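Local coordinates for purine nucleoside phosphorylase (Thermus thermophilus, PDB 1ODK), which catalyses the phosphorolysis of purine nucleosides, probably including 5'-methylthioadenosine, to the free purine base and a sugar 1-phosphate, at residues D97-P100 with G101-I104; P37-Y40 with N41-R44; P111-G114 with T115-Q118; V133-A136 with L137-A141; A26-A30 with K31-Q35. All blocks are in the same frame, centred on the assembly; numbering follows the deposited sequence.

All five contacts are local, each within one continuous run of chain. Contacts 1, 2 and 3 lie at the ends of strands of the same large sheet. Contact 1 is a turn entering a strand, contact 2 a bulge at a strand end, and contact 3 a helix cap after a strand. Contacts 4 and 5 run along helices 131-144 and 23-33. Contact 4 is buried, the other four partly buried. Carboxylates accept backbone N-H groups in contacts 1 and 3, while contact 2 relies on charges and a water. Contacts 4 and 5 add aromatic pairs to helical bonds. Contacts 2 and 5 touch, Pro37 packing on Ala30. Contacts 2, 3 and 4 reach neighbouring subunits.

Contact 1: residues D97-P100 with G101-I104; sequences DLAP and GELI
Ala99 and Glu102 are joined by two hydrogen bonds around a type II beta turn, with Pro100 and Gly101 at its corners. The backbone bond runs from Glu102 N to Ala99 O, 3.1 Å. The second uses the side chain: Glu102 OE1 accepts from Ala99 N at 3.1 Å. This bond is almost straight, with an N-H...O angle of 174°, and the amide meets OE1 nearly along the C-O direction. With chi1 at -155° the Glu102 chain leaves on the side away from its own N and stays extended, which carries the carboxylate back to the amide where the turn begins. Gly101 has a positive phi of 95°, where a CB would collide with Pro100 O.

Van der Waals contacts come from Leu98, whose two methyls serve different partners. CD2 lies against the Glu102 carboxylate, 3.5 Å from OE2, and the two side chains cross at about a right angle. The apolar pair is Leu98 CD1 with Ile104 CD1, at 3.5 Å, tight for two methyl groups.

The turn leads the chain into strand 103-106. Gly101 and Glu102 make backbone hydrogen bonds to Val202 on strand 195-205, and Leu103 bonds to Arg149 on strand 148-150. Leu98 and Ile104, on either flank of the turn in sequence, both pack on Leu176 of strand 175-179.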
loop_
_atom_site.group_PDB
_atom_site.type_symbol
_atom_site.label_atom_id
_atom_site.label_comp_id
_atom_site.label_asym_id
_atom_site.label_seq_id
_atom_site.Cartn_x
_atom_site.Cartn_y
_atom_site.Cartn_z
ATOM N N ASP B 97 19.605 25.907 0.427
ATOM C CA ASP B 97 20.929 25.988 -0.177
ATOM C C ASP B 97 20.864 26.332 -1.663
ATOM O O ASP B 97 21.772 26.971 -2.195
ATOM C CB ASP B 97 21.677 24.665 0.023
ATOM C CG ASP B 97 23.175 24.799 -0.205
ATOM O OD1 ASP B 97 23.897 23.795 -0.016
ATOM O OD2 ASP B 97 23.634 25.906 -0.570
ATOM N N LEU B 98 19.794 25.910 -2.331
ATOM C CA LEU B 98 19.631 26.191 -3.755
ATOM C C LEU B 98 19.014 27.561 -3.991
ATOM O O LEU B 98 18.014 27.924 -3.367
ATOM C CB LEU B 98 18.758 25.121 -4.420
ATOM C CG LEU B 98 19.416 23.778 -4.742
ATOM C CD1 LEU B 98 18.375 22.816 -5.289
ATOM C CD2 LEU B 98 20.527 23.985 -5.755
ATOM N N ALA B 99 19.613 28.319 -4.903
ATOM C CA ALA B 99 19.118 29.651 -5.222
ATOM C C ALA B 99 18.524 29.675 -6.626
ATOM O O ALA B 99 18.929 28.898 -7.493
ATOM C CB ALA B 99 20.249 30.660 -5.120
ATOM N N PRO B 100 17.542 30.560 -6.862
ATOM C CA PRO B 100 16.912 30.663 -8.180
ATOM C C PRO B 100 17.961 30.925 -9.262
ATOM O O PRO B 100 18.890 31.704 -9.059
ATOM C CB PRO B 100 15.947 31.830 -8.002
ATOM C CG PRO B 100 15.520 31.679 -6.563
ATOM C CD PRO B 100 16.846 31.411 -5.878
ATOM N N GLY B 101 17.811 30.264 -10.406
ATOM C CA GLY B 101 18.762 30.437 -11.490
ATOM C C GLY B 101 19.849 29.375 -11.478
ATOM O O GLY B 101 20.552 29.183 -12.469
ATOM N N GLU B 102 19.997 28.681 -10.355
ATOM C CA GLU B 102 21.005 27.636 -10.250
ATOM C C GLU B 102 20.527 26.421 -11.048
ATOM O O GLU B 102 19.324 26.199 -11.195
ATOM C CB GLU B 102 21.216 27.256 -8.781
ATOM C CG GLU B 102 22.585 26.662 -8.489
ATOM C CD GLU B 102 22.808 26.415 -7.007
ATOM O OE1 GLU B 102 22.212 27.149 -6.186
ATOM O OE2 GLU B 102 23.589 25.500 -6.666
ATOM N N LEU B 103 21.460 25.640 -11.572
ATOM C CA LEU B 103 21.092 24.470 -12.355
ATOM C C LEU B 103 21.219 23.189 -11.547
ATOM O O LEU B 103 22.006 23.105 -10.603
ATOM C CB LEU B 103 21.974 24.366 -13.602
ATOM C CG LEU B 103 22.017 25.588 -14.526
ATOM C CD1 LEU B 103 22.869 25.260 -15.739
ATOM C CD2 LEU B 103 20.600 25.985 -14.953
ATOM N N ILE B 104 20.429 22.192 -11.923
ATOM C CA ILE B 104 20.476 20.897 -11.263
ATOM C C ILE B 104 20.544 19.811 -12.323
ATOM O O ILE B 104 19.667 19.731 -13.191
ATOM C CB ILE B 104 19.216 20.630 -10.411
ATOM C CG1 ILE B 104 19.136 21.616 -9.245
ATOM C CG2 ILE B 104 19.247 19.197 -9.889
ATOM C CD1 ILE B 104 17.824 21.521 -8.456
#

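Contact 2: residues P37-Y40 with N41-R44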
loop_
_atom_site.group_PDB
_atom_site.type_symbol
_atom_site.label_atom_id
_atom_site.label_comp_id
_atom_site.label_asym_id
_atom_site.label_seq_id
_atom_site.Cartn_x
_atom_site.Cartn_y
_atom_site.Cartn_z
ATOM N N PRO B 37 14.879 26.353 -38.269
ATOM C CA PRO B 37 13.857 25.740 -37.413
ATOM C C PRO B 37 12.499 25.651 -38.102
ATOM O O PRO B 37 12.041 26.621 -38.707
ATOM C CB PRO B 37 13.786 26.681 -36.207
ATOM C CG PRO B 37 14.988 27.590 -36.345
ATOM C CD PRO B 37 15.181 27.718 -37.813
ATOM N N ARG B 38 11.858 24.491 -38.003
ATOM C CA ARG B 38 10.533 24.301 -38.586
ATOM C C ARG B 38 9.656 23.628 -37.532
ATOM O O ARG B 38 10.088 22.680 -36.878
ATOM C CB ARG B 38 10.594 23.400 -39.823
ATOM C CG ARG B 38 11.718 23.710 -40.800
ATOM C CD ARG B 38 11.719 25.159 -41.263
ATOM N NE ARG B 38 10.438 25.576 -41.831
ATOM C CZ ARG B 38 10.236 26.742 -42.437
ATOM N NH1 ARG B 38 11.232 27.612 -42.559
ATOM N NH2 ARG B 38 9.035 27.046 -42.911
ATOM N N ARG B 39 8.432 24.114 -37.360
ATOM C CA ARG B 39 7.527 23.510 -36.389
ATOM C C ARG B 39 6.808 22.348 -37.072
ATOM O O ARG B 39 6.051 22.553 -38.022
ATOM C CB ARG B 39 6.512 24.539 -35.882
ATOM C CG ARG B 39 5.719 24.065 -34.665
ATOM C CD ARG B 39 4.981 25.212 -33.992
ATOM N NE ARG B 39 3.837 25.677 -34.772
ATOM C CZ ARG B 39 3.092 26.730 -34.449
ATOM N NH1 ARG B 39 3.371 27.435 -33.362
ATOM N NH2 ARG B 39 2.064 27.073 -35.213
ATOM N N TYR B 40 7.049 21.129 -36.596
ATOM C CA TYR B 40 6.417 19.959 -37.193
ATOM C C TYR B 40 5.091 19.583 -36.540
ATOM O O TYR B 40 4.373 18.725 -37.046
ATOM C CB TYR B 40 7.375 18.763 -37.171
ATOM C CG TYR B 40 7.832 18.352 -35.790
ATOM C CD1 TYR B 40 6.951 17.751 -34.888
ATOM C CD2 TYR B 40 9.146 18.578 -35.379
ATOM C CE1 TYR B 40 7.368 17.384 -33.609
ATOM C CE2 TYR B 40 9.573 18.216 -34.108
ATOM C CZ TYR B 40 8.678 17.620 -33.227
ATOM O OH TYR B 40 9.103 17.251 -31.978
ATOM N N ASN B 41 4.763 20.214 -35.417
ATOM C CA ASN B 41 3.500 19.921 -34.748
ATOM C C ASN B 41 3.026 21.041 -33.849
ATOM O O ASN B 41 3.821 21.680 -33.165
ATOM C CB ASN B 41 3.599 18.647 -33.893
ATOM C CG ASN B 41 2.300 18.349 -33.141
ATOM O OD1 ASN B 41 1.316 17.914 -33.736
ATOM N ND2 ASN B 41 2.295 18.599 -31.830
ATOM N N ASP B 42 1.719 21.280 -33.858
ATOM C CA ASP B 42 1.137 22.281 -32.981
ATOM C C ASP B 42 -0.170 21.747 -32.394
ATOM O O ASP B 42 -0.843 22.430 -31.624
ATOM C CB ASP B 42 0.916 23.616 -33.713
ATOM C CG ASP B 42 -0.089 23.520 -34.841
ATOM O OD1 ASP B 42 -0.263 24.536 -35.543
ATOM O OD2 ASP B 42 -0.701 22.451 -35.030
ATOM N N HIS B 43 -0.512 20.511 -32.748
ATOM C CA HIS B 43 -1.729 19.887 -32.234
ATOM C C HIS B 43 -1.675 19.842 -30.709
ATOM O O HIS B 43 -0.630 19.538 -30.128
ATOM C CB HIS B 43 -1.883 18.466 -32.776
ATOM C CG HIS B 43 -3.164 17.810 -32.365
ATOM N ND1 HIS B 43 -3.207 16.700 -31.550
ATOM C CD2 HIS B 43 -4.454 18.134 -32.626
ATOM C CE1 HIS B 43 -4.467 16.369 -31.325
ATOM N NE2 HIS B 43 -5.242 17.224 -31.967
ATOM N N ARG B 44 -2.806 20.143 -30.073
ATOM C CA ARG B 44 -2.912 20.174 -28.613
ATOM C C ARG B 44 -1.931 21.139 -27.951
ATOM O O ARG B 44 -1.649 21.039 -26.754
ATOM C CB ARG B 44 -2.739 18.768 -28.029
ATOM C CG ARG B 44 -4.049 17.983 -27.955
ATOM C CD ARG B 44 -3.827 16.559 -27.472
ATOM N NE ARG B 44 -5.078 15.824 -27.291
ATOM C CZ ARG B 44 -5.924 16.004 -26.278
ATOM N NH1 ARG B 44 -5.668 16.902 -25.333
ATOM N NH2 ARG B 44 -7.032 15.277 -26.206
HETATM O O HOH W 1 2.879 24.158 -36.922
#
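Arg39 and Asp42 meet beside a classic beta bulge, in which Tyr40 and Asn41 both face Gly48 on strand 48-53. The two charged side chains cross at about a right angle. Asp42 CB lies over one face of the Arg39 guanidinium, 3.5 Å above its plane and off to one side of its centre. The carboxylate is turned 54° from that plane. Asp42 OD1 is 3.5 Å from Arg39 NH2 but well out of the plane, so the salt bridge is held by charge alone, without a hydrogen bond. The Arg39 chain bends at chi3 (72°), which brings the guanidinium round toward Asp42. Arg39 also makes a cation-pi contact with Trp47.

Tyr40 and Asn41 meet at a slant, ring and amide planes 30° apart, and Tyr40 CD1 comes within 3.6 Å of Asn41 CB. The polar ends look elsewhere: Tyr40 OH bonds to Gln61, and Asn41 ND2 to Leu46 O. Asn41 OD1 takes a weak bond from His43 N.

Past the bulge, Arg44 packs on Met65 of the second subunit. In hexameric relatives an arginine of this loop enters the neighbour's phosphate site, and this packing is consistent with that. A water at the guanidinium edge accepts from Arg39 NE at 2.8 Å and donates weakly to Asp42 OD1.

Contact 3: residues P111-G114 with T115-Q118; sequences PLDG and TTRQ
Gly114 O accepts from Gln118 N at 2.9 Å in the first turn of helix 114-120, and Asp113 stands at its N-cap. The Asp113 carboxylate holds Thr116 twice. OD1 accepts from Thr116 N at 3.0 Å, the capping bond, with an N-H...O angle of 162°. OD2 accepts from Thr116 OG1 at 2.9 Å. Both donors approach from well above the carboxylate plane. Thr116 OG1 sits between its own N and carbonyl carbon (chi1 59°), which aims the hydroxyl back at the cap. Pro111 CB packs on the same OG1 at 3.6 Å.

Asp113 also binds Ser183 OG through OD2 and Thr67 OG1 through OD1, so each oxygen serves two donors. A leucine here would probably leave Thr116 N without its cap and the three hydroxyls without their shared acceptor. Gln118 OE1 instead accepts from Asp157 N and Ala158 N of the second subunit.

The cap links strand 108-112 to helix 114-120. Thr115 packs on helix 67-79 at Pro68 and Ala71, while Thr116 packs on helix 182-192 at Ser183 and Leu187.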
loop_
_atom_site.group_PDB
_atom_site.type_symbol
_atom_site.label_atom_id
_atom_site.label_comp_id
_atom_site.label_asym_id
_atom_site.label_seq_id
_atom_site.Cartn_x
_atom_site.Cartn_y
_atom_site.Cartn_z
ATOM N N PRO B 111 10.166 8.912 -7.458
ATOM C CA PRO B 111 8.864 8.793 -8.119
ATOM C C PRO B 111 7.639 8.990 -7.229
ATOM O O PRO B 111 7.077 8.026 -6.712
ATOM C CB PRO B 111 8.928 7.400 -8.728
ATOM C CG PRO B 111 9.654 6.626 -7.665
ATOM C CD PRO B 111 10.753 7.581 -7.195
ATOM N N LEU B 112 7.224 10.242 -7.064
ATOM C CA LEU B 112 6.048 10.551 -6.254
ATOM C C LEU B 112 4.829 10.712 -7.161
ATOM O O LEU B 112 3.800 11.248 -6.746
ATOM C CB LEU B 112 6.266 11.849 -5.472
ATOM C CG LEU B 112 7.453 11.898 -4.509
ATOM C CD1 LEU B 112 7.449 13.237 -3.784
ATOM C CD2 LEU B 112 7.363 10.748 -3.513
ATOM N N ASP B 113 4.952 10.228 -8.394
ATOM C CA ASP B 113 3.891 10.345 -9.393
ATOM C C ASP B 113 3.165 9.030 -9.694
ATOM O O ASP B 113 3.721 7.942 -9.528
ATOM C CB ASP B 113 4.487 10.879 -10.693
ATOM C CG ASP B 113 5.358 9.857 -11.384
ATOM O OD1 ASP B 113 5.018 9.471 -12.520
ATOM O OD2 ASP B 113 6.373 9.434 -10.786
ATOM N N GLY B 114 1.928 9.142 -10.171
ATOM C CA GLY B 114 1.143 7.957 -10.482
ATOM C C GLY B 114 1.393 7.340 -11.849
ATOM O O GLY B 114 0.974 6.215 -12.109
ATOM N N THR B 115 2.062 8.068 -12.737
ATOM C CA THR B 115 2.341 7.528 -14.058
ATOM C C THR B 115 3.379 6.414 -13.959
ATOM O O THR B 115 3.193 5.336 -14.520
ATOM C CB THR B 115 2.844 8.627 -15.028
ATOM O OG1 THR B 115 1.842 9.641 -15.149
ATOM C CG2 THR B 115 3.120 8.039 -16.412
ATOM N N THR B 116 4.475 6.658 -13.248
ATOM C CA THR B 116 5.477 5.608 -13.114
ATOM C C THR B 116 4.835 4.453 -12.349
ATOM O O THR B 116 5.052 3.280 -12.669
ATOM C CB THR B 116 6.723 6.096 -12.351
ATOM O OG1 THR B 116 6.340 6.548 -11.048
ATOM C CG2 THR B 116 7.398 7.242 -13.109
ATOM N N ARG B 117 4.024 4.798 -11.351
ATOM C CA ARG B 117 3.340 3.800 -10.534
ATOM C C ARG B 117 2.477 2.874 -11.386
ATOM O O ARG B 117 2.474 1.658 -11.185
ATOM C CB ARG B 117 2.463 4.482 -9.477
ATOM C CG ARG B 117 1.760 3.505 -8.533
ATOM C CD ARG B 117 0.779 4.235 -7.635
ATOM N NE ARG B 117 -0.033 3.312 -6.850
ATOM C CZ ARG B 117 0.431 2.585 -5.842
ATOM N NH1 ARG B 117 1.707 2.679 -5.489
ATOM N NH2 ARG B 117 -0.378 1.762 -5.191
ATOM N N GLN B 118 1.745 3.444 -12.339
ATOM C CA GLN B 118 0.896 2.634 -13.208
ATOM C C GLN B 118 1.738 1.710 -14.086
ATOM O O GLN B 118 1.444 0.520 -14.196
ATOM C CB GLN B 118 0.010 3.528 -14.085
ATOM C CG GLN B 118 -1.151 2.786 -14.728
ATOM C CD GLN B 118 -2.048 3.692 -15.551
ATOM O OE1 GLN B 118 -2.300 4.842 -15.181
ATOM N NE2 GLN B 118 -2.550 3.172 -16.667
#

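Contact 4: residues V133-A136 with L137-A141; sequences VFRA and LWRRA
Arg139 lies alongside Arg135, one turn earlier in helix 131-144, both side chains pointing the same way. Arg139 CG lies opposite its carbonyl carbon (chi1 -78°) and the chain is extended to NE, which lays it back along Arg135. From the base outward, Arg139 CB is 3.4 Å from Arg135 O, which also accepts the helical bond from Arg139 N. CG is again beside that carbonyl, at 3.3 Å. NE is 3.7 Å from Arg135 CG. At CZ the guanidinium lies flat over Arg135 CD, which sits 3.4 Å above its centre. The guanidinium planes are 28° apart. At the tip, NH2 is over the face of the Arg135 guanidinium; the distance to its NE is too short to be trusted. Two arginines side by side probably repel; Glu142 of the third subunit offers a counter-charge through a salt bridge to Arg135 NH2.

Phe134 and Trp138 form another i to i+4 pair, their six-membered rings oblique with planes at 56° and Phe134 CZ 3.9 Å from Trp138 CE3. Val133 CG1 and Leu137 CD1 are in contact at 4.0 Å, side by side.

Phe134, Arg135, Trp138 and Arg139 help form the interface with the third subunit. Within the chain, Phe134 and Leu137 rest on Val105 of strand 103-106, Trp138 on Val150 of strand 148-150, and Ala136 on Ala231 of helix 214-233.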
loop_
_atom_site.group_PDB
_atom_site.type_symbol
_atom_site.label_atom_id
_atom_site.label_comp_id
_atom_site.label_asym_id
_atom_site.label_seq_id
_atom_site.Cartn_x
_atom_site.Cartn_y
_atom_site.Cartn_z
ATOM N N VAL B 133 24.315 10.069 -20.913
ATOM C CA VAL B 133 23.679 11.380 -21.007
ATOM C C VAL B 133 23.933 12.158 -19.724
ATOM O O VAL B 133 24.277 13.341 -19.756
ATOM C CB VAL B 133 22.154 11.252 -21.223
ATOM C CG1 VAL B 133 21.504 12.634 -21.191
ATOM C CG2 VAL B 133 21.874 10.573 -22.557
ATOM N N PHE B 134 23.753 11.483 -18.593
ATOM C CA PHE B 134 23.963 12.084 -17.281
ATOM C C PHE B 134 25.389 12.628 -17.194
ATOM O O PHE B 134 25.610 13.768 -16.801
ATOM C CB PHE B 134 23.734 11.024 -16.197
ATOM C CG PHE B 134 24.130 11.463 -14.824
ATOM C CD1 PHE B 134 23.439 12.480 -14.177
ATOM C CD2 PHE B 134 25.198 10.854 -14.168
ATOM C CE1 PHE B 134 23.803 12.886 -12.897
ATOM C CE2 PHE B 134 25.568 11.253 -12.885
ATOM C CZ PHE B 134 24.870 12.271 -12.252
ATOM N N ARG B 135 26.346 11.793 -17.582
ATOM C CA ARG B 135 27.758 12.158 -17.563
ATOM C C ARG B 135 28.041 13.382 -18.438
ATOM O O ARG B 135 28.772 14.285 -18.038
ATOM C CB ARG B 135 28.586 10.972 -18.052
ATOM C CG ARG B 135 30.079 11.120 -17.872
ATOM C CD ARG B 135 30.779 9.924 -18.484
ATOM N NE ARG B 135 32.007 9.593 -17.780
ATOM C CZ ARG B 135 32.776 8.551 -18.076
ATOM N NH1 ARG B 135 32.442 7.740 -19.073
ATOM N NH2 ARG B 135 33.866 8.313 -17.365
ATOM N N ALA B 136 27.460 13.399 -19.634
ATOM C CA ALA B 136 27.649 14.505 -20.568
ATOM C C ALA B 136 27.062 15.811 -20.042
ATOM O O ALA B 136 27.665 16.871 -20.202
ATOM C CB ALA B 136 27.033 14.157 -21.924
ATOM N N LEU B 137 25.884 15.742 -19.426
ATOM C CA LEU B 137 25.255 16.940 -18.876
ATOM C C LEU B 137 26.114 17.510 -17.747
ATOM O O LEU B 137 26.311 18.724 -17.649
ATOM C CB LEU B 137 23.850 16.617 -18.350
ATOM C CG LEU B 137 22.760 16.340 -19.394
ATOM C CD1 LEU B 137 21.504 15.779 -18.715
ATOM C CD2 LEU B 137 22.440 17.637 -20.143
ATOM N N TRP B 138 26.628 16.625 -16.898
ATOM C CA TRP B 138 27.473 17.039 -15.781
ATOM C C TRP B 138 28.757 17.683 -16.319
ATOM O O TRP B 138 29.154 18.768 -15.885
ATOM C CB TRP B 138 27.820 15.818 -14.923
ATOM C CG TRP B 138 28.432 16.129 -13.588
ATOM C CD1 TRP B 138 28.912 17.335 -13.156
ATOM C CD2 TRP B 138 28.663 15.200 -12.519
ATOM N NE1 TRP B 138 29.427 17.212 -11.885
ATOM C CE2 TRP B 138 29.288 15.912 -11.472
ATOM C CE3 TRP B 138 28.403 13.832 -12.350
ATOM C CZ2 TRP B 138 29.660 15.303 -10.264
ATOM C CZ3 TRP B 138 28.774 13.221 -11.148
ATOM C CH2 TRP B 138 29.396 13.960 -10.121
ATOM N N ARG B 139 29.398 17.008 -17.267
ATOM C CA ARG B 139 30.632 17.515 -17.863
ATOM C C ARG B 139 30.460 18.873 -18.535
ATOM O O ARG B 139 31.322 19.751 -18.409
ATOM C CB ARG B 139 31.176 16.512 -18.883
ATOM C CG ARG B 139 31.883 15.337 -18.244
ATOM C CD ARG B 139 32.283 14.299 -19.272
ATOM N NE ARG B 139 33.038 13.208 -18.663
ATOM C CZ ARG B 139 33.388 12.098 -19.302
ATOM N NH1 ARG B 139 33.048 11.930 -20.574
ATOM N NH2 ARG B 139 34.083 11.158 -18.672
ATOM N N ARG B 140 29.361 19.048 -19.259
ATOM C CA ARG B 140 29.120 20.319 -19.931
ATOM C C ARG B 140 28.819 21.426 -18.920
ATOM O O ARG B 140 29.245 22.567 -19.098
ATOM C CB ARG B 140 27.967 20.188 -20.933
ATOM C CG ARG B 140 28.270 19.314 -22.152
ATOM C CD ARG B 140 29.533 19.779 -22.880
ATOM N NE ARG B 140 30.712 19.024 -22.459
ATOM C CZ ARG B 140 31.961 19.485 -22.499
ATOM N NH1 ARG B 140 32.208 20.713 -22.941
ATOM N NH2 ARG B 140 32.966 18.713 -22.098
ATOM N N ALA B 141 28.086 21.092 -17.861
ATOM C CA ALA B 141 27.760 22.074 -16.830
ATOM C C ALA B 141 29.056 22.566 -16.183
ATOM O O ALA B 141 29.222 23.761 -15.926
ATOM C CB ALA B 141 26.855 21.450 -15.774
#

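Contact 5: residues A26-A30 with K31-Q35; sequences AEWIA and KTFLQ
Trp28 O is gripped twice by Thr32, once by its hydroxyl and once by its amide. Thr32 OG1 donates to it at 2.7 Å and Thr32 N at 2.9 Å. The two donors reach the carbonyl from opposite faces of its plane. Thr32 OG1 is anti to its own carbonyl carbon (chi1 -60°), which turns it back along the helix to this oxygen. Phe33 N bonds to Ile29 O, and Leu34 N to Ala30 O, closing the last turn before the chain leaves helical angles at Leu34. Glu27 OE2 and Lys31 NZ form a long salt bridge of 4.0 Å on the outer side.

The indole of Trp28 covers the same hydroxyl. Thr32 OG1 sits 3.2 Å above one face of the ring, toward its rim, and the indole N-H does not point at it. Phe33 turns an edge toward the face of Trp28 in an offset edge-to-face pair, with planes at 79°. The closest atoms are Trp28 CH2 and Phe33 CE1, 3.6 Å apart. An alanine in place of Trp28 would remove that face, and the Phe33 edge and the Thr32 hydroxyl would probably lose their cover. Ala30 CB meets Leu34 CD1 at 4.2 Å, a looser touch.

Helix 23-33 packs on both helix 214-233 and the sheet. Trp28 packs on Gln218, and Ile29 and Phe33 on Val225. On the sheet side, Ala30 rests on Tyr49 of strand 48-53, while Ile29 and Leu34 reach Val60 of strand 56-61.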
loop_
_atom_site.group_PDB
_atom_site.type_symbol
_atom_site.label_atom_id
_atom_site.label_comp_id
_atom_site.label_asym_id
_atom_site.label_seq_id
_atom_site.Cartn_x
_atom_site.Cartn_y
_atom_site.Cartn_z
ATOM N N ALA B 26 9.770 26.210 -25.784
ATOM C CA ALA B 26 10.189 25.392 -26.918
ATOM C C ALA B 26 10.432 26.305 -28.119
ATOM O O ALA B 26 11.445 26.186 -28.811
ATOM C CB ALA B 26 9.116 24.366 -27.257
ATOM N N GLU B 27 9.490 27.212 -28.361
ATOM C CA GLU B 27 9.595 28.149 -29.477
ATOM C C GLU B 27 10.843 29.016 -29.341
ATOM O O GLU B 27 11.588 29.205 -30.304
ATOM C CB GLU B 27 8.355 29.042 -29.532
ATOM C CG GLU B 27 8.406 30.111 -30.610
ATOM C CD GLU B 27 7.152 30.958 -30.636
ATOM O OE1 GLU B 27 6.818 31.565 -29.596
ATOM O OE2 GLU B 27 6.499 31.014 -31.698
ATOM N N TRP B 28 11.068 29.538 -28.139
ATOM C CA TRP B 28 12.228 30.383 -27.877
ATOM C C TRP B 28 13.534 29.633 -28.135
ATOM O O TRP B 28 14.475 30.181 -28.713
ATOM C CB TRP B 28 12.207 30.876 -26.429
ATOM C CG TRP B 28 13.416 31.664 -26.069
ATOM C CD1 TRP B 28 13.666 32.970 -26.370
ATOM C CD2 TRP B 28 14.573 31.181 -25.372
ATOM N NE1 TRP B 28 14.911 33.333 -25.903
ATOM C CE2 TRP B 28 15.487 32.252 -25.287
ATOM C CE3 TRP B 28 14.924 29.944 -24.813
ATOM C CZ2 TRP B 28 16.734 32.127 -24.664
ATOM C CZ3 TRP B 28 16.164 29.819 -24.192
ATOM C CH2 TRP B 28 17.052 30.906 -24.124
ATOM N N ILE B 29 13.588 28.378 -27.701
ATOM C CA ILE B 29 14.781 27.560 -27.889
ATOM C C ILE B 29 15.059 27.337 -29.373
ATOM O O ILE B 29 16.181 27.515 -29.842
ATOM C CB ILE B 29 14.630 26.170 -27.220
ATOM C CG1 ILE B 29 14.542 26.316 -25.700
ATOM C CG2 ILE B 29 15.806 25.279 -27.596
ATOM C CD1 ILE B 29 14.198 25.010 -25.003
ATOM N N ALA B 30 14.030 26.935 -30.107
ATOM C CA ALA B 30 14.175 26.671 -31.528
ATOM C C ALA B 30 14.668 27.895 -32.296
ATOM O O ALA B 30 15.628 27.814 -33.059
ATOM C CB ALA B 30 12.849 26.189 -32.104
ATOM N N LYS B 31 14.010 29.029 -32.083
ATOM C CA LYS B 31 14.371 30.262 -32.772
ATOM C C LYS B 31 15.711 30.849 -32.341
ATOM O O LYS B 31 16.431 31.428 -33.157
ATOM C CB LYS B 31 13.264 31.302 -32.576
ATOM C CG LYS B 31 11.997 30.984 -33.359
ATOM C CD LYS B 31 10.854 31.927 -33.021
ATOM C CE LYS B 31 9.764 31.860 -34.087
ATOM N NZ LYS B 31 9.354 30.456 -34.377
ATOM N N THR B 32 16.051 30.686 -31.066
ATOM C CA THR B 32 17.294 31.224 -30.525
ATOM C C THR B 32 18.552 30.396 -30.809
ATOM O O THR B 32 19.610 30.956 -31.105
ATOM C CB THR B 32 17.183 31.415 -28.991
ATOM O OG1 THR B 32 16.126 32.335 -28.700
ATOM C CG2 THR B 32 18.481 31.956 -28.418
ATOM N N PHE B 33 18.436 29.075 -30.735
ATOM C CA PHE B 33 19.593 28.206 -30.932
ATOM C C PHE B 33 19.695 27.404 -32.224
ATOM O O PHE B 33 20.791 26.997 -32.612
ATOM C CB PHE B 33 19.698 27.209 -29.769
ATOM C CG PHE B 33 19.920 27.847 -28.430
ATOM C CD1 PHE B 33 18.852 28.373 -27.706
ATOM C CD2 PHE B 33 21.199 27.914 -27.884
ATOM C CE1 PHE B 33 19.055 28.953 -26.457
ATOM C CE2 PHE B 33 21.415 28.495 -26.632
ATOM C CZ PHE B 33 20.340 29.015 -25.918
ATOM N N LEU B 34 18.574 27.164 -32.890
ATOM C CA LEU B 34 18.601 26.344 -34.092
ATOM C C LEU B 34 18.614 27.075 -35.424
ATOM O O LEU B 34 18.076 28.171 -35.555
ATOM C CB LEU B 34 17.412 25.377 -34.084
ATOM C CG LEU B 34 17.220 24.518 -32.828
ATOM C CD1 LEU B 34 16.015 23.619 -33.023
ATOM C CD2 LEU B 34 18.462 23.689 -32.562
ATOM N N GLN B 35 19.241 26.440 -36.409
ATOM C CA GLN B 35 19.302 26.967 -37.766
ATOM C C GLN B 35 18.180 26.260 -38.523
ATOM O O GLN B 35 17.923 25.074 -38.294
ATOM C CB GLN B 35 20.648 26.632 -38.422
ATOM C CG GLN B 35 21.865 27.171 -37.684
ATOM C CD GLN B 35 21.774 28.662 -37.416
ATOM O OE1 GLN B 35 21.580 29.458 -38.334
ATOM N NE2 GLN B 35 21.917 29.047 -36.151
#